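Local coordinates for CBS domain-containing protein (Agrobacterium tumefaciens, PDB 3FHM), which binds AMP and NADH through a pair of CBS domains, and is otherwise of uncharacterised function, at residues V44-A49 with G72-R77. Residues are numbered along the deposited sequence; the frame is centred on the assembly and turned at random.
With AMP (adenosine monophosphate), chain E; NAI (1,4-dihydronicotinamide adenine dinucleotide), chain O.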
# COMPACT_ATOMS: atom_id res chain seq x y z
N VAL A 44 -14.34 14.36 -10.00
CA VAL A 44 -13.13 13.78 -10.56
C VAL A 44 -13.35 12.29 -10.91
O VAL A 44 -13.97 11.51 -10.15
CB VAL A 44 -11.90 14.01 -9.55
CG1 VAL A 44 -11.00 12.76 -9.33
CG2 VAL A 44 -11.05 15.21 -9.96
N SER A 45 -12.85 11.89 -12.07
CA SER A 45 -12.87 10.46 -12.44
C SER A 45 -11.69 9.63 -11.83
O SER A 45 -10.63 10.16 -11.41
CB SER A 45 -12.89 10.28 -13.96
OG SER A 45 -11.56 10.45 -14.47
N ILE A 46 -11.92 8.31 -11.78
CA ILE A 46 -10.98 7.33 -11.26
C ILE A 46 -9.63 7.49 -11.89
O ILE A 46 -8.59 7.49 -11.19
CB ILE A 46 -11.49 5.90 -11.52
CG1 ILE A 46 -12.79 5.64 -10.73
CG2 ILE A 46 -10.47 4.90 -11.16
CD1 ILE A 46 -13.08 4.19 -10.41
N GLY A 47 -9.64 7.69 -13.20
CA GLY A 47 -8.38 7.86 -13.95
C GLY A 47 -7.57 9.07 -13.55
O GLY A 47 -6.34 9.05 -13.63
N GLU A 48 -8.26 10.13 -13.13
CA GLU A 48 -7.61 11.36 -12.69
C GLU A 48 -7.18 11.29 -11.22
O GLU A 48 -6.16 11.89 -10.86
CB GLU A 48 -8.50 12.59 -12.93
CG GLU A 48 -9.35 12.49 -14.19
CD GLU A 48 -10.36 13.64 -14.34
OE1 GLU A 48 -11.35 13.67 -13.60
OE2 GLU A 48 -10.18 14.50 -15.21
N ALA A 49 -7.95 10.61 -10.37
CA ALA A 49 -7.52 10.31 -9.01
C ALA A 49 -6.20 9.56 -9.06
O ALA A 49 -5.24 9.92 -8.35
CB ALA A 49 -8.47 9.50 -8.36
N GLY A 72 -15.25 10.34 1.81
CA GLY A 72 -14.66 9.01 1.71
C GLY A 72 -13.18 9.03 1.36
O GLY A 72 -12.48 10.09 1.37
N ILE A 73 -12.67 7.86 1.03
CA ILE A 73 -11.23 7.73 0.87
C ILE A 73 -11.00 6.72 -0.29
O ILE A 73 -11.70 5.70 -0.41
CB ILE A 73 -10.56 7.40 2.26
CG1 ILE A 73 -9.07 7.47 2.19
CG2 ILE A 73 -10.91 5.99 2.77
CD1 ILE A 73 -8.51 6.76 3.39
N PHE A 74 -10.08 7.07 -1.18
CA PHE A 74 -9.77 6.25 -2.36
C PHE A 74 -8.28 5.91 -2.32
O PHE A 74 -7.45 6.83 -2.17
CB PHE A 74 -10.13 7.03 -3.64
CG PHE A 74 -9.68 6.37 -4.95
CD1 PHE A 74 -10.50 5.43 -5.59
CD2 PHE A 74 -8.45 6.74 -5.54
CE1 PHE A 74 -10.12 4.81 -6.78
CE2 PHE A 74 -8.00 6.13 -6.78
CZ PHE A 74 -8.86 5.16 -7.39
N THR A 75 -7.93 4.63 -2.44
CA THR A 75 -6.49 4.23 -2.44
C THR A 75 -6.17 3.41 -3.67
O THR A 75 -7.15 2.90 -4.40
CB THR A 75 -6.14 3.32 -1.20
OG1 THR A 75 -6.66 1.97 -1.38
CG2 THR A 75 -6.72 3.92 0.08
N GLU A 76 -4.87 3.22 -3.90
CA GLU A 76 -4.43 2.25 -4.95
C GLU A 76 -5.22 0.87 -4.92
O GLU A 76 -5.42 0.21 -5.97
CB GLU A 76 -2.91 2.04 -4.87
CG GLU A 76 -2.42 1.61 -3.45
CD GLU A 76 -0.98 2.09 -3.05
OE1 GLU A 76 -0.74 2.16 -1.82
OE2 GLU A 76 -0.11 2.37 -3.92
N ARG A 77 -5.66 0.44 -3.73
CA ARG A 77 -6.32 -0.82 -3.66
C ARG A 77 -7.73 -0.73 -4.28
O ARG A 77 -8.17 -1.67 -4.92
CB ARG A 77 -6.34 -1.35 -2.25
CG ARG A 77 -7.19 -2.63 -2.04
CD ARG A 77 -6.47 -3.82 -2.62
NE ARG A 77 -5.07 -3.92 -2.22
CZ ARG A 77 -4.61 -4.75 -1.28
NH1 ARG A 77 -5.46 -5.57 -0.68
NH2 ARG A 77 -3.30 -4.76 -0.98
P AMP E . -5.16 0.74 1.84
O1P AMP E . -5.49 1.95 2.63
O2P AMP E . -4.78 0.96 0.42
O3P AMP E . -4.33 -0.24 2.65
O5' AMP E . -6.70 0.31 1.70
C5' AMP E . -7.28 -0.91 1.19
C4' AMP E . -8.79 -0.74 1.39
O4' AMP E . -9.04 -0.19 2.67
C3' AMP E . -9.39 0.28 0.44
O3' AMP E . -10.73 0.02 0.06
C2' AMP E . -9.49 1.51 1.24
O2' AMP E . -10.59 2.24 0.77
C1' AMP E . -9.79 1.00 2.58
N9 AMP E . -9.42 2.06 3.54
C8 AMP E . -8.35 2.89 3.57
N7 AMP E . -8.37 3.81 4.60
C5 AMP E . -9.48 3.52 5.24
C6 AMP E . -10.13 4.08 6.42
N6 AMP E . -9.57 5.10 7.10
N1 AMP E . -11.29 3.51 6.79
C2 AMP E . -11.88 2.48 6.10
N3 AMP E . -11.38 1.92 5.01
C4 AMP E . -10.18 2.40 4.56
PA NAI O . -0.55 -7.27 0.79
O1A NAI O . -2.00 -6.77 0.78
O2A NAI O . 0.33 -7.32 -0.45
O5B NAI O . -0.45 -8.65 1.60
C5B NAI O . -1.60 -9.26 2.18
C4B NAI O . -1.09 -10.67 2.45
O4B NAI O . -0.73 -11.33 1.22
C3B NAI O . 0.21 -10.69 3.25
O3B NAI O . 0.10 -11.84 4.09
C2B NAI O . 1.32 -10.88 2.22
O2B NAI O . 2.29 -11.76 2.75
C1B NAI O . 0.65 -11.73 1.19
N9A NAI O . 1.11 -11.63 -0.22
C8A NAI O . 1.22 -10.50 -0.97
N7A NAI O . 1.59 -10.77 -2.26
C5A NAI O . 1.72 -12.11 -2.39
C6A NAI O . 2.09 -13.07 -3.46
N6A NAI O . 2.44 -12.67 -4.72
N1A NAI O . 2.10 -14.39 -3.17
C2A NAI O . 1.79 -14.84 -1.95
N3A NAI O . 1.48 -14.04 -0.93
C4A NAI O . 1.40 -12.68 -1.06
O3 NAI O . 0.45 -6.39 1.79
PN NAI O . 0.15 -5.43 3.08
O1N NAI O . 0.25 -4.05 2.54
O2N NAI O . 0.99 -5.85 4.26
O5D NAI O . -1.39 -5.68 3.54
C5D NAI O . -2.54 -4.93 3.16
C4D NAI O . -3.45 -4.76 4.37
O4D NAI O . -3.67 -5.95 5.11
C3D NAI O . -2.74 -3.87 5.33
O3D NAI O . -3.66 -2.82 5.69
C2D NAI O . -2.27 -4.74 6.48
O2D NAI O . -2.30 -3.95 7.66
C1D NAI O . -3.21 -5.92 6.48
N1N NAI O . -2.63 -7.28 6.70
C2N NAI O . -3.19 -8.16 7.58
C3N NAI O . -2.71 -9.49 7.76
C7N NAI O . -3.35 -10.43 8.78
O7N NAI O . -2.79 -11.51 9.12
N7N NAI O . -4.52 -10.02 9.27
C4N NAI O . -1.62 -9.94 7.00
C5N NAI O . -1.09 -9.03 6.09
C6N NAI O . -1.60 -7.72 5.95
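Phe74, near the end of strand 70-75, sets its ring against Ile46 and Ala49 in the first turn of helix 46-56, joining helix to sheet in the core of a CBS domain. With CG anti to the backbone N (chi1 172°), the ring extends from the strand to the helix. Both aliphatic groups come to it obliquely: Ala49 CB lies 3.8 Å from Phe74 CE2, and Ile46 CG2 lies 4.1 Å from Phe74 CZ, the isoleucine side chain crossing the phenylalanine at about a right angle. Leu79 and Ala82 of helix 76-86 also pack on Ile46. Ser45 occupies the N-cap position of helix 46-56, and its backbone N donates to Glu48 OE1 (2.8 Å) on the anti side of the carboxylate. Strand residues flanking Phe74 serve AMP instead: Ile73 CG2 and CD1 touch the adenine, while Thr75 OG1 donates to AMP O2P at 2.8 Å. That same hydroxyl oxygen N-caps helix 76-86 by accepting from Arg77 N (3.0 Å), tying the helix start to the phosphate. Arg77, bent at chi2 and chi3, forms a salt bridge through NE with Glu76 of the second subunit; its NH2 donates nearly straight, in the guanidinium plane, to NADH phosphate oxygen O1A (3.0 Å, 166°).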